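Local coordinates for toxin PAU_02230 (Photorhabdus asymbiotica subsp. asymbiotica ATCC 43949, PDB 6HV6), which is a bacterial toxin whose alpha-beta domain packs a six-stranded antiparallel sheet against helices, at residues Y191-L205 with I231-H244. The protein carries 1 engineered substitution. Numbering follows the deposited sequence.
Engineered in segment 191-205: Ala199 (natural residue Cys). With EPE (4-(2-hydroxyethyl)-1-piperazine ethanesulfonic acid), chain H.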
ATOM      1  N   TYR A 191       3.202  -5.218  -1.874  1.00 32.74           N
ATOM      2  CA  TYR A 191       3.204  -5.824  -3.197  1.00 35.19           C
ATOM      3  C   TYR A 191       3.298  -4.814  -4.332  1.00 40.37           C
ATOM      4  O   TYR A 191       3.523  -5.228  -5.474  1.00 44.76           O
ATOM      5  CB  TYR A 191       1.972  -6.726  -3.394  1.00 30.79           C
ATOM      6  CG  TYR A 191       0.619  -6.068  -3.308  1.00 27.32           C
ATOM      7  CD1 TYR A 191      -0.195  -6.261  -2.198  1.00 25.53           C
ATOM      8  CD2 TYR A 191       0.132  -5.280  -4.346  1.00 29.05           C
ATOM      9  CE1 TYR A 191      -1.436  -5.686  -2.117  1.00 27.53           C
ATOM     10  CE2 TYR A 191      -1.108  -4.693  -4.266  1.00 24.13           C
ATOM     11  CZ  TYR A 191      -1.883  -4.903  -3.146  1.00 26.16           C
ATOM     12  OH  TYR A 191      -3.115  -4.324  -3.047  1.00 25.79           O
ATOM     13  N   LEU A 192       3.157  -3.515  -4.060  1.00 30.97           N
ATOM     14  CA  LEU A 192       3.329  -2.519  -5.110  1.00 38.27           C
ATOM     15  C   LEU A 192       4.775  -2.089  -5.300  1.00 50.56           C
ATOM     16  O   LEU A 192       5.048  -1.312  -6.218  1.00 56.59           O
ATOM     17  CB  LEU A 192       2.468  -1.282  -4.845  1.00 38.80           C
ATOM     18  CG  LEU A 192       0.991  -1.444  -5.216  1.00 36.46           C
ATOM     19  CD1 LEU A 192       0.246  -0.127  -5.041  1.00 38.72           C
ATOM     20  CD2 LEU A 192       0.821  -1.997  -6.627  1.00 42.36           C
ATOM     21  N   LYS A 193       5.699  -2.554  -4.463  1.00 55.12           N
ATOM     22  CA  LYS A 193       7.127  -2.316  -4.663  1.00 66.86           C
ATOM     23  C   LYS A 193       7.429  -0.830  -4.849  1.00 69.78           C
ATOM     24  O   LYS A 193       8.145  -0.430  -5.770  1.00 81.62           O
ATOM     25  CB  LYS A 193       7.649  -3.108  -5.861  1.00 72.97           C
ATOM     26  CG  LYS A 193       7.466  -4.605  -5.776  1.00 76.15           C
ATOM     27  CD  LYS A 193       8.003  -5.267  -7.041  1.00 76.61           C
ATOM     28  CE  LYS A 193       7.744  -6.749  -7.006  1.00 71.37           C
ATOM     29  NZ  LYS A 193       6.370  -6.974  -6.483  1.00 66.36           N
ATOM     30  N   GLY A 194       6.860  -0.002  -3.979  1.00 59.69           N
ATOM     31  CA  GLY A 194       7.117   1.423  -4.038  1.00 50.69           C
ATOM     32  C   GLY A 194       6.442   2.170  -5.169  1.00 51.15           C
ATOM     33  O   GLY A 194       6.589   3.395  -5.251  1.00 51.17           O
ATOM     34  N   LYS A 195       5.711   1.485  -6.049  1.00 47.25           N
ATOM     35  CA  LYS A 195       4.921   2.172  -7.058  1.00 37.80           C
ATOM     36  C   LYS A 195       3.826   3.003  -6.382  1.00 36.95           C
ATOM     37  O   LYS A 195       3.484   2.770  -5.221  1.00 38.09           O
ATOM     38  CB  LYS A 195       4.310   1.163  -8.033  1.00 40.30           C
ATOM     39  CG  LYS A 195       5.330   0.453  -8.932  1.00 42.07           C
ATOM     40  CD  LYS A 195       5.814   1.368 -10.046  1.00 46.39           C
ATOM     41  CE  LYS A 195       6.712   0.633 -11.028  1.00 59.65           C
ATOM     42  NZ  LYS A 195       8.019   0.296 -10.401  1.00 67.78           N
ATOM     43  N   PRO A 196       3.288   4.001  -7.081  1.00 34.89           N
ATOM     44  CA  PRO A 196       2.231   4.827  -6.488  1.00 34.06           C
ATOM     45  C   PRO A 196       1.004   4.010  -6.092  1.00 35.15           C
ATOM     46  O   PRO A 196       0.715   2.940  -6.632  1.00 32.64           O
ATOM     47  CB  PRO A 196       1.900   5.823  -7.603  1.00 35.88           C
ATOM     48  CG  PRO A 196       3.203   5.954  -8.368  1.00 40.46           C
ATOM     49  CD  PRO A 196       3.799   4.571  -8.343  1.00 37.83           C
ATOM     50  N   SER A 197       0.271   4.550  -5.124  1.00 31.82           N
ATOM     51  CA  SER A 197      -0.907   3.881  -4.598  1.00 28.57           C
ATOM     52  C   SER A 197      -1.904   3.530  -5.699  1.00 28.88           C
ATOM     53  O   SER A 197      -2.169   4.326  -6.600  1.00 27.28           O
ATOM     54  CB  SER A 197      -1.586   4.781  -3.574  1.00 27.13           C
ATOM     55  OG  SER A 197      -2.773   4.142  -3.137  1.00 25.41           O
ATOM     56  N   GLU A 198      -2.489   2.348  -5.609  1.00 25.36           N
ATOM     57  CA  GLU A 198      -3.579   1.980  -6.503  1.00 27.81           C
ATOM     58  C   GLU A 198      -4.855   1.712  -5.710  1.00 23.49           C
ATOM     59  O   GLU A 198      -5.649   0.850  -6.057  1.00 23.84           O
ATOM     60  CB  GLU A 198      -3.206   0.776  -7.368  1.00 29.06           C
ATOM     61  CG  GLU A 198      -2.073   1.049  -8.348  1.00 27.17           C
ATOM     62  CD  GLU A 198      -2.426   2.107  -9.378  1.00 36.63           C
ATOM     63  OE1 GLU A 198      -3.637   2.369  -9.562  1.00 36.86           O
ATOM     64  OE2 GLU A 198      -1.492   2.683  -9.991  1.00 40.05           O
ATOM     65  N   ALA A 199      -5.070   2.485  -4.649  1.00 23.02           N
ATOM     66  CA  ALA A 199      -6.158   2.195  -3.721  1.00 24.54           C
ATOM     67  C   ALA A 199      -7.529   2.351  -4.376  1.00 24.97           C
ATOM     68  O   ALA A 199      -8.457   1.612  -4.037  1.00 21.33           O
ATOM     69  CB  ALA A 199      -6.037   3.104  -2.490  1.00 22.30           C
ATOM     70  N   LEU A 200      -7.693   3.305  -5.301  1.00 27.42           N
ATOM     71  CA  LEU A 200      -8.987   3.469  -5.959  1.00 26.18           C
ATOM     72  C   LEU A 200      -9.378   2.231  -6.768  1.00 26.22           C
ATOM     73  O   LEU A 200     -10.450   1.663  -6.511  1.00 22.46           O
ATOM     74  CB  LEU A 200      -8.994   4.748  -6.810  1.00 32.31           C
ATOM     75  CG  LEU A 200     -10.199   4.945  -7.747  1.00 33.34           C
ATOM     76  CD1 LEU A 200     -11.518   5.009  -6.977  1.00 30.46           C
ATOM     77  CD2 LEU A 200     -10.034   6.204  -8.609  1.00 35.43           C
ATOM     78  N   PRO A 201      -8.570   1.764  -7.726  1.00 23.73           N
ATOM     79  CA  PRO A 201      -8.985   0.559  -8.462  1.00 26.88           C
ATOM     80  C   PRO A 201      -8.997  -0.683  -7.594  1.00 27.86           C
ATOM     81  O   PRO A 201      -9.813  -1.577  -7.842  1.00 22.53           O
ATOM     82  CB  PRO A 201      -7.948   0.450  -9.591  1.00 23.14           C
ATOM     83  CG  PRO A 201      -6.731   1.177  -9.046  1.00 27.77           C
ATOM     84  CD  PRO A 201      -7.311   2.320  -8.251  1.00 23.76           C
ATOM     85  N   GLU A 202      -8.105  -0.780  -6.601  1.00 22.94           N
ATOM     86  CA  GLU A 202      -8.156  -1.916  -5.688  1.00 18.73           C
ATOM     87  C   GLU A 202      -9.503  -1.971  -4.980  1.00 19.41           C
ATOM     88  O   GLU A 202     -10.129  -3.031  -4.898  1.00 23.86           O
ATOM     89  CB  GLU A 202      -6.995  -1.833  -4.683  1.00 17.90           C
ATOM     90  CG  GLU A 202      -5.657  -2.195  -5.335  1.00 20.64           C
ATOM     91  CD  GLU A 202      -4.442  -1.668  -4.584  1.00 28.27           C
ATOM     92  OE1 GLU A 202      -4.587  -0.875  -3.633  1.00 23.69           O
ATOM     93  OE2 GLU A 202      -3.324  -2.067  -4.955  1.00 37.06           O
ATOM     94  N   SER A 203      -9.969  -0.826  -4.479  1.00 21.08           N
ATOM     95  CA  SER A 203     -11.246  -0.779  -3.768  1.00 25.15           C
ATOM     96  C   SER A 203     -12.409  -1.147  -4.685  1.00 26.67           C
ATOM     97  O   SER A 203     -13.279  -1.938  -4.307  1.00 24.47           O
ATOM     98  CB  SER A 203     -11.460   0.618  -3.188  1.00 23.40           C
ATOM     99  OG  SER A 203     -10.509   0.914  -2.178  1.00 24.23           O
ATOM    100  N   VAL A 204     -12.442  -0.579  -5.892  1.00 23.34           N
ATOM    101  CA  VAL A 204     -13.513  -0.877  -6.846  1.00 24.36           C
ATOM    102  C   VAL A 204     -13.498  -2.348  -7.231  1.00 25.89           C
ATOM    103  O   VAL A 204     -14.550  -3.000  -7.277  1.00 23.00           O
ATOM    104  CB  VAL A 204     -13.390   0.025  -8.089  1.00 25.46           C
ATOM    105  CG1 VAL A 204     -14.341  -0.443  -9.187  1.00 31.01           C
ATOM    106  CG2 VAL A 204     -13.671   1.471  -7.721  1.00 27.99           C
ATOM    107  N   LEU A 205     -12.310  -2.900  -7.512  1.00 23.24           N
ATOM    108  CA  LEU A 205     -12.220  -4.302  -7.916  1.00 24.21           C
ATOM    109  C   LEU A 205     -12.603  -5.235  -6.770  1.00 28.39           C
ATOM    110  O   LEU A 205     -13.287  -6.246  -6.981  1.00 26.87           O
ATOM    111  CB  LEU A 205     -10.794  -4.607  -8.410  1.00 24.95           C
ATOM    112  CG  LEU A 205     -10.552  -5.949  -9.107  1.00 23.87           C
ATOM    113  CD1 LEU A 205     -11.333  -6.013 -10.411  1.00 24.78           C
ATOM    114  CD2 LEU A 205      -9.045  -6.191  -9.356  1.00 22.49           C
ATOM    115  N   ILE A 231       6.956  -5.600 -12.377  1.00 25.04           N
ATOM    116  CA  ILE A 231       5.577  -5.311 -11.993  1.00 26.31           C
ATOM    117  C   ILE A 231       4.832  -4.592 -13.110  1.00 30.73           C
ATOM    118  O   ILE A 231       3.617  -4.776 -13.270  1.00 27.21           O
ATOM    119  CB  ILE A 231       5.536  -4.515 -10.673  1.00 26.20           C
ATOM    120  CG1 ILE A 231       4.091  -4.336 -10.211  1.00 27.47           C
ATOM    121  CG2 ILE A 231       6.232  -3.164 -10.823  1.00 28.55           C
ATOM    122  CD1 ILE A 231       3.977  -3.673  -8.862  1.00 31.35           C
ATOM    123  N   THR A 232       5.534  -3.793 -13.923  1.00 29.61           N
ATOM    124  CA  THR A 232       4.855  -3.097 -15.005  1.00 30.12           C
ATOM    125  C   THR A 232       4.398  -4.042 -16.112  1.00 35.68           C
ATOM    126  O   THR A 232       3.626  -3.617 -16.978  1.00 40.61           O
ATOM    127  CB  THR A 232       5.756  -1.993 -15.588  1.00 32.63           C
ATOM    128  OG1 THR A 232       6.938  -2.565 -16.150  1.00 38.60           O
ATOM    129  CG2 THR A 232       6.150  -1.002 -14.496  1.00 33.05           C
ATOM    130  N   SER A 233       4.845  -5.302 -16.103  1.00 30.86           N
ATOM    131  CA  SER A 233       4.339  -6.329 -17.012  1.00 28.40           C
ATOM    132  C   SER A 233       3.417  -7.327 -16.318  1.00 27.67           C
ATOM    133  O   SER A 233       3.065  -8.347 -16.919  1.00 31.81           O
ATOM    134  CB  SER A 233       5.494  -7.082 -17.669  1.00 29.24           C
ATOM    135  OG  SER A 233       6.230  -6.247 -18.525  1.00 37.84           O
ATOM    136  N   ASN A 234       3.051  -7.073 -15.067  1.00 27.60           N
ATOM    137  CA  ASN A 234       2.100  -7.920 -14.338  1.00 26.80           C
ATOM    138  C   ASN A 234       0.692  -7.573 -14.792  1.00 27.66           C
ATOM    139  O   ASN A 234       0.308  -6.401 -14.741  1.00 25.47           O
ATOM    140  CB  ASN A 234       2.238  -7.703 -12.824  1.00 25.12           C
ATOM    141  CG  ASN A 234       1.247  -8.553 -12.010  1.00 30.70           C
ATOM    142  OD1 ASN A 234       0.116  -8.139 -11.793  1.00 30.57           O
ATOM    143  ND2 ASN A 234       1.666  -9.754 -11.587  1.00 21.03           N
ATOM    144  N   PRO A 235      -0.113  -8.541 -15.248  1.00 27.32           N
ATOM    145  CA  PRO A 235      -1.411  -8.173 -15.829  1.00 30.47           C
ATOM    146  C   PRO A 235      -2.385  -7.586 -14.817  1.00 26.47           C
ATOM    147  O   PRO A 235      -3.186  -6.722 -15.188  1.00 30.97           O
ATOM    148  CB  PRO A 235      -1.921  -9.493 -16.433  1.00 31.16           C
ATOM    149  CG  PRO A 235      -1.195 -10.557 -15.709  1.00 31.42           C
ATOM    150  CD  PRO A 235       0.139  -9.992 -15.306  1.00 28.59           C
ATOM    151  N   LEU A 236      -2.319  -7.981 -13.548  1.00 23.02           N
ATOM    152  CA  LEU A 236      -3.240  -7.409 -12.570  1.00 24.64           C
ATOM    153  C   LEU A 236      -2.881  -5.965 -12.261  1.00 25.61           C
ATOM    154  O   LEU A 236      -3.762  -5.104 -12.188  1.00 26.62           O
ATOM    155  CB  LEU A 236      -3.246  -8.244 -11.287  1.00 22.54           C
ATOM    156  CG  LEU A 236      -4.156  -7.708 -10.176  1.00 25.39           C
ATOM    157  CD1 LEU A 236      -5.601  -7.531 -10.667  1.00 28.60           C
ATOM    158  CD2 LEU A 236      -4.135  -8.667  -8.983  1.00 24.30           C
ATOM    159  N   TYR A 237      -1.589  -5.685 -12.070  1.00 28.06           N
ATOM    160  CA  TYR A 237      -1.141  -4.310 -11.866  1.00 28.88           C
ATOM    161  C   TYR A 237      -1.490  -3.423 -13.055  1.00 30.21           C
ATOM    162  O   TYR A 237      -1.961  -2.292 -12.876  1.00 31.05           O
ATOM    163  CB  TYR A 237       0.365  -4.282 -11.611  1.00 27.55           C
ATOM    164  CG  TYR A 237       0.905  -2.879 -11.425  1.00 27.29           C
ATOM    165  CD1 TYR A 237       0.555  -2.126 -10.323  1.00 26.12           C
ATOM    166  CD2 TYR A 237       1.766  -2.315 -12.355  1.00 31.24           C
ATOM    167  CE1 TYR A 237       1.040  -0.840 -10.147  1.00 25.97           C
ATOM    168  CE2 TYR A 237       2.257  -1.032 -12.192  1.00 37.05           C
ATOM    169  CZ  TYR A 237       1.896  -0.302 -11.082  1.00 32.18           C
ATOM    170  OH  TYR A 237       2.378   0.975 -10.903  1.00 28.92           O
ATOM    171  N   LYS A 238      -1.264  -3.912 -14.278  1.00 29.78           N
ATOM    172  CA  LYS A 238      -1.624  -3.130 -15.462  1.00 26.21           C
ATOM    173  C   LYS A 238      -3.122  -2.832 -15.492  1.00 27.13           C
ATOM    174  O   LYS A 238      -3.532  -1.722 -15.851  1.00 35.09           O
ATOM    175  CB  LYS A 238      -1.199  -3.865 -16.744  1.00 31.34           C
ATOM    176  CG  LYS A 238       0.309  -3.797 -17.031  1.00 36.86           C
ATOM    177  CD  LYS A 238       0.651  -3.984 -18.515  1.00 46.31           C
ATOM    178  CE  LYS A 238       0.462  -5.403 -18.969  1.00 50.32           C
ATOM    179  NZ  LYS A 238       1.139  -5.705 -20.292  1.00 50.87           N
ATOM    180  N   SER A 239      -3.957  -3.804 -15.110  1.00 27.13           N
ATOM    181  CA  SER A 239      -5.402  -3.569 -15.109  1.00 30.88           C
ATOM    182  C   SER A 239      -5.792  -2.552 -14.043  1.00 28.46           C
ATOM    183  O   SER A 239      -6.694  -1.731 -14.259  1.00 32.76           O
ATOM    184  CB  SER A 239      -6.163  -4.883 -14.887  1.00 31.68           C
ATOM    185  OG  SER A 239      -5.994  -5.797 -15.957  1.00 33.73           O
ATOM    186  N   LEU A 240      -5.139  -2.607 -12.880  1.00 31.36           N
ATOM    187  CA  LEU A 240      -5.394  -1.620 -11.833  1.00 28.13           C
ATOM    188  C   LEU A 240      -5.075  -0.216 -12.327  1.00 34.02           C
ATOM    189  O   LEU A 240      -5.866   0.718 -12.134  1.00 33.80           O
ATOM    190  CB  LEU A 240      -4.579  -1.954 -10.577  1.00 26.27           C
ATOM    191  CG  LEU A 240      -5.026  -3.165  -9.746  1.00 27.86           C
ATOM    192  CD1 LEU A 240      -3.991  -3.478  -8.671  1.00 26.74           C
ATOM    193  CD2 LEU A 240      -6.378  -2.917  -9.099  1.00 26.20           C
ATOM    194  N   LYS A 241      -3.920  -0.046 -12.983  1.00 29.75           N
ATOM    195  CA  LYS A 241      -3.577   1.269 -13.517  1.00 33.67           C
ATOM    196  C   LYS A 241      -4.616   1.739 -14.519  1.00 36.62           C
ATOM    197  O   LYS A 241      -4.953   2.925 -14.565  1.00 41.16           O
ATOM    198  CB  LYS A 241      -2.187   1.255 -14.157  1.00 38.10           C
ATOM    199  CG  LYS A 241      -1.052   1.374 -13.154  1.00 40.60           C
ATOM    200  CD  LYS A 241       0.246   1.777 -13.825  1.00 51.37           C
ATOM    201  CE  LYS A 241       0.665   0.741 -14.855  1.00 56.81           C
ATOM    202  NZ  LYS A 241       2.040   0.958 -15.414  1.00 60.72           N
ATOM    203  N   GLU A 242      -5.152   0.820 -15.318  1.00 35.13           N
ATOM    204  CA  GLU A 242      -6.128   1.211 -16.324  1.00 36.43           C
ATOM    205  C   GLU A 242      -7.477   1.520 -15.692  1.00 36.97           C
ATOM    206  O   GLU A 242      -8.135   2.497 -16.069  1.00 40.07           O
ATOM    207  CB  GLU A 242      -6.263   0.110 -17.374  1.00 41.97           C
ATOM    208  CG  GLU A 242      -7.252   0.440 -18.477  1.00 52.83           C
ATOM    209  CD  GLU A 242      -6.792   1.586 -19.360  1.00 60.49           C
ATOM    210  OE1 GLU A 242      -5.594   1.947 -19.297  1.00 61.39           O
ATOM    211  OE2 GLU A 242      -7.634   2.119 -20.120  1.00 61.01           O
ATOM    212  N   LEU A 243      -7.913   0.688 -14.744  1.00 32.59           N
ATOM    213  CA  LEU A 243      -9.145   0.975 -14.016  1.00 33.99           C
ATOM    214  C   LEU A 243      -9.040   2.305 -13.276  1.00 35.59           C
ATOM    215  O   LEU A 243     -10.036   3.033 -13.139  1.00 37.44           O
ATOM    216  CB  LEU A 243      -9.442  -0.175 -13.049  1.00 32.86           C
ATOM    217  CG  LEU A 243     -10.695  -0.119 -12.174  1.00 30.13           C
ATOM    218  CD1 LEU A 243     -11.970   0.110 -13.009  1.00 29.78           C
ATOM    219  CD2 LEU A 243     -10.799  -1.401 -11.384  1.00 27.61           C
ATOM    220  N   HIS A 244      -7.827   2.655 -12.834  1.00 32.08           N
ATOM    221  CA  HIS A 244      -7.607   3.915 -12.123  1.00 31.51           C
ATOM    222  C   HIS A 244      -7.940   5.126 -12.992  1.00 39.49           C
ATOM    223  O   HIS A 244      -8.429   6.146 -12.488  1.00 43.02           O
ATOM    224  CB  HIS A 244      -6.154   3.980 -11.655  1.00 32.35           C
ATOM    225  CG  HIS A 244      -5.933   4.878 -10.479  1.00 40.76           C
ATOM    226  ND1 HIS A 244      -4.943   4.645  -9.548  1.00 39.86           N
ATOM    227  CD2 HIS A 244      -6.557   6.016 -10.089  1.00 43.36           C
ATOM    228  CE1 HIS A 244      -4.977   5.593  -8.628  1.00 39.93           C
ATOM    229  NE2 HIS A 244      -5.949   6.434  -8.930  1.00 45.40           N
TER
HETATM  230  N1  EPE H2207      -2.981   9.113  -4.746  1.00 44.97           N
HETATM  231  C9  EPE H2207      -3.756   8.034  -5.380  1.00 46.63           C
HETATM  232  C10 EPE H2207      -4.678   7.458  -4.311  1.00 44.74           C
HETATM  233  S   EPE H2207      -6.214   6.793  -4.891  1.00 50.56           S
HETATM  234  O1S EPE H2207      -5.849   5.466  -5.515  1.00 40.29           O
HETATM  235  O2S EPE H2207      -6.736   7.711  -5.877  1.00 57.57           O
HETATM  236  O3S EPE H2207      -7.057   6.617  -3.732  1.00 51.34           O
HETATM  237  O   HOH W   1       1.004   2.537  -9.341  1.00 27.66           O
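The imidazole of His244 meets Pro201 and Leu200 over one face and Glu198 at its edge. Pro201 CD makes a CH-pi contact 3.8 Å from the ring centroid, with Leu200 CB over the same face, while at the rim His244 ND1 donates to Glu198 OE1 at 2.6 Å. The N-H points almost straight at the oxygen (164°) and stays near the ring plane, yet it reaches OE1 from above the carboxylate plane, the two flat groups standing nearly perpendicular. Glu198 curls to this position through a bend at chi2 (-63°), which also brings OE2 to a water that donates to it and to Pro196 O and accepts from Tyr237 OH. Both carboxylate oxygens are thereby tied to the 231-244 segment, one directly and one through water. The phenol ring of Tyr237 has Ile231 CG1 over one face and Lys241 CG over the opposite one; Leu192 CD2 approaches obliquely, 3.7 Å from Tyr237 CD1, and Lys195 lays its CB, CG and CD against the hydroxyl. Helices 199-205 and 235-244 cross at 99° with their axes 8.2 Å apart, and Glu198 is the N-cap residue of the first. So steep a crossing confines close helix-helix contact to a short patch, here centred on Pro201 in the first turn, which presses CG to 3.2 Å from Leu240 O and sets CB against Leu240 CD2 and Leu243 CG. Further along, Leu205 CD2 touches Leu236 CD1 at 3.9 Å, a cluster continued by Leu218 of helix 215-224 and Ile364 of helix 361-365. At the N-terminus of helix 199-205 the sulfonate of EPE, probably a crystallisation component, accepts from Leu200 N through O1S, with a weak bond from His244 NE2 to O2S; Thr290 OG1 is also hydrogen-bonded to EPE.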